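Long-range contacts in ECL CdiI (Enterobacter cloacae subsp. cloacae, PDB 4NTQ), which acts as the immunity protein of a contact-dependent growth inhibition system, binding the RNase toxin domain of CdiA from its own toxin-immunity pair: residues B[62-67]-B[80-85]; B[16-21]-B[31-36]. All blocks are in the same frame, centred on the assembly; numbering follows the deposited sequence.

Contact 1: residues B[62-67]-B[80-85]; sequences SALAVS and WVLYFE
Ser62 to Leu64 lie antiparallel to Trp80 to Leu82 in a beta hairpin, at 164° between strand directions, and two hydrogen-bonded pairs flank the non-hydrogen-bonded pair Ala63–Val81. The hairpin forms one edge of the antiparallel sheet built from strands 61-65, 76-85, 88-97 and 129-132. Leu64 N gives its hydrogen to Trp80 O at 2.8 Å and Trp80 N returns one to Leu64 O; Ser62 and Leu82 exchange a second pair.

The small Ala63 and the beta-branched Val81 sit side by side on one face: Ala63 CB lies 4.3 Å from Val81 CG2, and Ile109 and Ile113 lie over Ala63. The other face is richer. Leu64 is turned with CG opposite its carbonyl carbon (chi1 -53°), which sends CD1 diagonally over the sheet to Leu82 CD1, 3.9 Å away. Both leucines also touch Phe2 of strand 2-6, so branched apolar chains suit this position between two sheets. Past the end of the strand, Val66 sets CG2 against the edge of the Trp80 indole, 3.9 Å from CD1 and near the ring plane. The broad indole reaches well beyond its own strand, meeting Leu32 and Trp129, and packs on Arg222 of the CdiA toxin chain.

Ser62 is small enough to fit beside an aromatic ring, and its buried hydroxyl is satisfied by a hydrogen bond with Ser51 O of helix 41-58. The same oxygen lies in the plane of the Phe84 ring, at its edge, with Ser62 OG 3.7 Å from Phe84 CE2.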
loop_
_atom_site.group_PDB
_atom_site.type_symbol
_atom_site.label_atom_id
_atom_site.label_comp_id
_atom_site.label_asym_id
_atom_site.label_seq_id
_atom_site.Cartn_x
_atom_site.Cartn_y
_atom_site.Cartn_z
ATOM N N SER B 62 -5.613 7.277 -10.041
ATOM C CA SER B 62 -5.275 8.049 -8.843
ATOM C C SER B 62 -4.555 7.168 -7.836
ATOM O O SER B 62 -5.140 6.230 -7.280
ATOM C CB SER B 62 -6.536 8.614 -8.190
ATOM O OG SER B 62 -6.991 9.749 -8.901
ATOM N N ALA B 63 -3.284 7.452 -7.608
ATOM C CA ALA B 63 -2.536 6.681 -6.635
ATOM C C ALA B 63 -2.646 7.349 -5.288
ATOM O O ALA B 63 -2.310 8.538 -5.164
ATOM C CB ALA B 63 -1.094 6.578 -7.047
ATOM N N LEU B 64 -3.120 6.583 -4.297
ATOM C CA LEU B 64 -3.263 7.051 -2.917
ATOM C C LEU B 64 -2.200 6.407 -2.040
ATOM O O LEU B 64 -2.321 5.231 -1.696
ATOM C CB LEU B 64 -4.628 6.646 -2.346
ATOM C CG LEU B 64 -5.874 7.016 -3.143
ATOM C CD1 LEU B 64 -7.137 6.488 -2.468
ATOM C CD2 LEU B 64 -5.964 8.506 -3.315
ATOM N N ALA B 65 -1.180 7.171 -1.657
ATOM C CA ALA B 65 -0.104 6.640 -0.826
ATOM C C ALA B 65 -0.589 6.384 0.603
ATOM O O ALA B 65 -1.300 7.204 1.181
ATOM C CB ALA B 65 1.079 7.595 -0.806
ATOM N N VAL B 66 -0.215 5.243 1.168
ATOM C CA VAL B 66 -0.550 4.983 2.563
ATOM C C VAL B 66 0.714 4.731 3.383
ATOM O O VAL B 66 0.676 4.158 4.478
ATOM C CB VAL B 66 -1.567 3.863 2.702
ATOM C CG1 VAL B 66 -2.880 4.289 2.028
ATOM C CG2 VAL B 66 -1.016 2.591 2.113
ATOM N N SER B 67 1.838 5.168 2.826
ATOM C CA SER B 67 3.054 5.322 3.595
ATOM C C SER B 67 3.922 6.309 2.837
ATOM O O SER B 67 3.858 6.383 1.612
ATOM C CB SER B 67 3.784 3.983 3.783
ATOM O OG SER B 67 4.350 3.542 2.560
ATOM N N TRP B 80 -2.609 2.566 -2.741
ATOM C CA TRP B 80 -3.811 1.981 -3.302
ATOM C C TRP B 80 -4.117 2.801 -4.541
ATOM O O TRP B 80 -4.142 4.033 -4.482
ATOM C CB TRP B 80 -4.947 1.968 -2.276
ATOM C CG TRP B 80 -4.651 0.939 -1.184
ATOM C CD1 TRP B 80 -3.761 1.071 -0.160
ATOM C CD2 TRP B 80 -5.191 -0.392 -1.074
ATOM N NE1 TRP B 80 -3.729 -0.080 0.593
ATOM C CE2 TRP B 80 -4.599 -0.989 0.059
ATOM C CE3 TRP B 80 -6.125 -1.131 -1.819
ATOM C CZ2 TRP B 80 -4.908 -2.287 0.468
ATOM C CZ3 TRP B 80 -6.434 -2.416 -1.410
ATOM C CH2 TRP B 80 -5.820 -2.985 -0.280
ATOM N N VAL B 81 -4.302 2.108 -5.663
ATOM C CA VAL B 81 -4.365 2.734 -6.973
ATOM C C VAL B 81 -5.741 2.580 -7.594
ATOM O O VAL B 81 -6.255 1.463 -7.703
ATOM C CB VAL B 81 -3.322 2.098 -7.907
ATOM C CG1 VAL B 81 -3.498 2.600 -9.321
ATOM C CG2 VAL B 81 -1.915 2.383 -7.393
ATOM N N LEU B 82 -6.335 3.702 -7.997
ATOM C CA LEU B 82 -7.694 3.708 -8.539
ATOM C C LEU B 82 -7.622 3.879 -10.048
ATOM O O LEU B 82 -6.956 4.786 -10.541
ATOM C CB LEU B 82 -8.517 4.845 -7.929
ATOM C CG LEU B 82 -9.096 4.660 -6.520
ATOM C CD1 LEU B 82 -8.053 4.268 -5.486
ATOM C CD2 LEU B 82 -9.797 5.920 -6.090
ATOM N N TYR B 83 -8.285 2.995 -10.786
ATOM C CA TYR B 83 -8.312 3.117 -12.229
ATOM C C TYR B 83 -9.740 3.401 -12.639
ATOM O O TYR B 83 -10.641 2.677 -12.250
ATOM C CB TYR B 83 -7.834 1.826 -12.893
ATOM C CG TYR B 83 -6.351 1.535 -12.793
ATOM C CD1 TYR B 83 -5.440 2.177 -13.633
ATOM C CD2 TYR B 83 -5.862 0.575 -11.900
ATOM C CE1 TYR B 83 -4.084 1.898 -13.569
ATOM C CE2 TYR B 83 -4.481 0.278 -11.824
ATOM C CZ TYR B 83 -3.609 0.954 -12.661
ATOM O OH TYR B 83 -2.267 0.688 -12.607
ATOM N N PHE B 84 -9.949 4.450 -13.412
ATOM C CA PHE B 84 -11.301 4.844 -13.799
ATOM C C PHE B 84 -11.730 4.328 -15.169
ATOM O O PHE B 84 -11.057 4.579 -16.169
ATOM C CB PHE B 84 -11.425 6.356 -13.754
ATOM C CG PHE B 84 -11.057 6.935 -12.430
ATOM C CD1 PHE B 84 -11.956 6.885 -11.371
ATOM C CD2 PHE B 84 -9.813 7.515 -12.228
ATOM C CE1 PHE B 84 -11.633 7.411 -10.128
ATOM C CE2 PHE B 84 -9.465 8.042 -10.978
ATOM C CZ PHE B 84 -10.386 7.991 -9.924
ATOM N N GLU B 85 -12.837 3.586 -15.205
ATOM C CA GLU B 85 -13.452 3.171 -16.466
ATOM C C GLU B 85 -14.952 3.364 -16.403
ATOM O O GLU B 85 -15.662 2.585 -15.749
ATOM C CB GLU B 85 -13.135 1.718 -16.784
ATOM C CG GLU B 85 -11.700 1.506 -17.183
ATOM C CD GLU B 85 -11.406 0.066 -17.531
ATOM O OE1 GLU B 85 -12.259 -0.597 -18.180
ATOM O OE2 GLU B 85 -10.316 -0.394 -17.152
#

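Contact 2: residues B[16-21]-B[31-36]; sequences ELVQPS and ELHLPL
Val18 turns CG1 opposite its carbonyl carbon (chi1 -52°), which leaves CG2 between the backbone N and the carbonyl carbon, against His33 CB at 3.8 Å. The two side chains lie diagonally across the antiparallel hairpin of strands 16-25 and 28-35, and this second branch of the valine approaches the base of the imidazole ring obliquely.

Five backbone hydrogen bonds hold the strands. Leu32 N to Ser21 O is short, 2.7 Å, and nearly straight at the hydrogen. Two prolines, which have no N-H to give, occupy non-hydrogen-bonded positions, Pro20 facing His33 and Pro35 facing Val18, so the ladder loses no bond to them. Gln19 O is gripped twice: Leu34 N and Ser21 OG, the latter at 3.0 Å, approach from opposite faces of its carbonyl plane. The small serine can thus spend its hydroxyl on its own strand while OG lies 3.8 Å from Leu34 CD1. Gln19 bends at chi2, and its NE2 donates to Pro20 O at 2.6 Å, the acceptor lying in the plane of the Gln19 amide; NE2 is also hydrogen-bonded to Gly8 O.

At the open end of the hairpin the carboxylate of Glu16 rests on the proline ring, OE1 3.4 Å from Pro35 CB, with OE2 hydrogen-bonded to Tyr69. The side chain of Leu36 reaches over the other strand, CD2 4.0 Å from Gln19 CB.

Glu31 N is hydrogen-bonded to Asp205 of the CdiA toxin chain, and His33 packs on Ile204 of that chain. The face of Gln19 and Leu34 lies on helix 41-58, where the branched apolar chain of Leu34 meets Ile41, Tyr44 and Trp48; Pro20 and His33, on the opposite face, touch strand 11-13.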
loop_
_atom_site.group_PDB
_atom_site.type_symbol
_atom_site.label_atom_id
_atom_site.label_comp_id
_atom_site.label_asym_id
_atom_site.label_seq_id
_atom_site.Cartn_x
_atom_site.Cartn_y
_atom_site.Cartn_z
ATOM N N GLU B 16 8.001 2.825 15.265
ATOM C CA GLU B 16 7.610 4.201 14.934
ATOM C C GLU B 16 6.121 4.505 15.144
ATOM O O GLU B 16 5.296 3.594 15.243
ATOM C CB GLU B 16 8.027 4.563 13.507
ATOM C CG GLU B 16 7.337 3.775 12.427
ATOM C CD GLU B 16 7.284 4.538 11.117
ATOM O OE1 GLU B 16 7.058 5.771 11.158
ATOM O OE2 GLU B 16 7.474 3.910 10.054
ATOM N N LEU B 17 5.792 5.793 15.220
ATOM C CA LEU B 17 4.413 6.237 15.440
ATOM C C LEU B 17 3.572 6.099 14.183
ATOM O O LEU B 17 3.901 6.655 13.132
ATOM C CB LEU B 17 4.376 7.696 15.897
ATOM C CG LEU B 17 3.154 8.197 16.673
ATOM C CD1 LEU B 17 3.034 7.488 18.038
ATOM C CD2 LEU B 17 3.236 9.717 16.863
ATOM N N VAL B 18 2.478 5.365 14.289
ATOM C CA VAL B 18 1.609 5.184 13.142
ATOM C C VAL B 18 0.194 5.562 13.502
ATOM O O VAL B 18 -0.170 5.646 14.678
ATOM C CB VAL B 18 1.640 3.744 12.615
ATOM C CG1 VAL B 18 3.094 3.287 12.380
ATOM C CG2 VAL B 18 0.923 2.814 13.578
ATOM N N GLN B 19 -0.597 5.810 12.474
ATOM C CA GLN B 19 -2.002 6.116 12.636
ATOM C C GLN B 19 -2.790 4.898 12.189
ATOM O O GLN B 19 -2.809 4.574 10.984
ATOM C CB GLN B 19 -2.371 7.334 11.776
ATOM C CG GLN B 19 -3.847 7.643 11.740
ATOM C CD GLN B 19 -4.437 7.794 13.129
ATOM O OE1 GLN B 19 -4.217 8.798 13.803
ATOM N NE2 GLN B 19 -5.198 6.793 13.563
ATOM N N PRO B 20 -3.427 4.199 13.149
ATOM C CA PRO B 20 -4.275 3.072 12.750
ATOM C C PRO B 20 -5.417 3.605 11.918
ATOM O O PRO B 20 -5.981 4.626 12.275
ATOM C CB PRO B 20 -4.788 2.498 14.085
ATOM C CG PRO B 20 -3.814 2.965 15.109
ATOM C CD PRO B 20 -3.352 4.342 14.617
ATOM N N SER B 21 -5.707 2.932 10.806
ATOM C CA SER B 21 -6.660 3.388 9.809
ATOM C C SER B 21 -7.253 2.193 9.083
ATOM O O SER B 21 -6.768 1.066 9.205
ATOM C CB SER B 21 -5.965 4.238 8.736
ATOM O OG SER B 21 -5.185 5.279 9.281
ATOM N N GLU B 31 -7.240 -3.158 7.326
ATOM C CA GLU B 31 -6.558 -2.308 8.311
ATOM C C GLU B 31 -5.192 -1.818 7.802
ATOM O O GLU B 31 -4.449 -2.565 7.165
ATOM C CB GLU B 31 -6.392 -3.083 9.623
ATOM C CG GLU B 31 -5.722 -2.325 10.759
ATOM C CD GLU B 31 -5.791 -3.091 12.092
ATOM O OE1 GLU B 31 -6.419 -4.182 12.133
ATOM O OE2 GLU B 31 -5.220 -2.597 13.093
ATOM N N LEU B 32 -4.880 -0.552 8.066
ATOM C CA LEU B 32 -3.599 0.034 7.668
ATOM C C LEU B 32 -2.946 0.789 8.835
ATOM O O LEU B 32 -3.638 1.292 9.737
ATOM C CB LEU B 32 -3.791 0.992 6.496
ATOM C CG LEU B 32 -4.427 0.428 5.223
ATOM C CD1 LEU B 32 -4.752 1.575 4.303
ATOM C CD2 LEU B 32 -3.486 -0.589 4.547
ATOM N N HIS B 33 -1.617 0.852 8.808
ATOM C CA HIS B 33 -0.843 1.625 9.775
ATOM C C HIS B 33 -0.038 2.690 9.018
ATOM O O HIS B 33 1.052 2.405 8.516
ATOM C CB HIS B 33 0.114 0.719 10.556
ATOM C CG HIS B 33 -0.567 -0.378 11.317
ATOM N ND1 HIS B 33 0.065 -1.548 11.681
ATOM C CD2 HIS B 33 -1.828 -0.467 11.804
ATOM C CE1 HIS B 33 -0.777 -2.319 12.345
ATOM N NE2 HIS B 33 -1.936 -1.684 12.434
ATOM N N LEU B 34 -0.579 3.905 8.936
ATOM C CA LEU B 34 0.051 4.977 8.182
ATOM C C LEU B 34 1.154 5.613 9.016
ATOM O O LEU B 34 0.871 6.189 10.064
ATOM C CB LEU B 34 -0.982 6.039 7.793
ATOM C CG LEU B 34 -1.812 5.785 6.533
ATOM C CD1 LEU B 34 -2.598 4.489 6.634
ATOM C CD2 LEU B 34 -2.746 6.959 6.248
ATOM N N PRO B 35 2.418 5.495 8.566
ATOM C CA PRO B 35 3.535 6.074 9.334
ATOM C C PRO B 35 3.502 7.597 9.313
ATOM O O PRO B 35 3.207 8.209 8.272
ATOM C CB PRO B 35 4.784 5.552 8.602
ATOM C CG PRO B 35 4.343 5.234 7.241
ATOM C CD PRO B 35 2.892 4.771 7.376
ATOM N N LEU B 36 3.824 8.198 10.451
ATOM C CA LEU B 36 3.698 9.641 10.639
ATOM C C LEU B 36 5.047 10.350 10.764
ATOM O O LEU B 36 5.111 11.532 11.117
ATOM C CB LEU B 36 2.867 9.925 11.899
ATOM C CG LEU B 36 1.499 9.263 11.968
ATOM C CD1 LEU B 36 0.876 9.464 13.357
ATOM C CD2 LEU B 36 0.604 9.823 10.895
#

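From the N terminus, contact 2 comes first: strand 16-25 turns back into strand 28-35 and closes a short loop. The chain then runs through helix 41-58 before contact 1 closes a second hairpin, strand 61-65 with strand 76-85. The loops follow in series, neither nesting nor crossing, and their centres lie about 18 Å apart. The hairpins, from different sheets, nevertheless touch: Val66 O packs on Leu34 CG at 3.6 Å, and Ser67 CB meets Pro35 CG. Helix 41-58 joins them in sequence and contacts both. Residues of both hairpins also reach the bound CdiA toxin, so these sheets share in the interface.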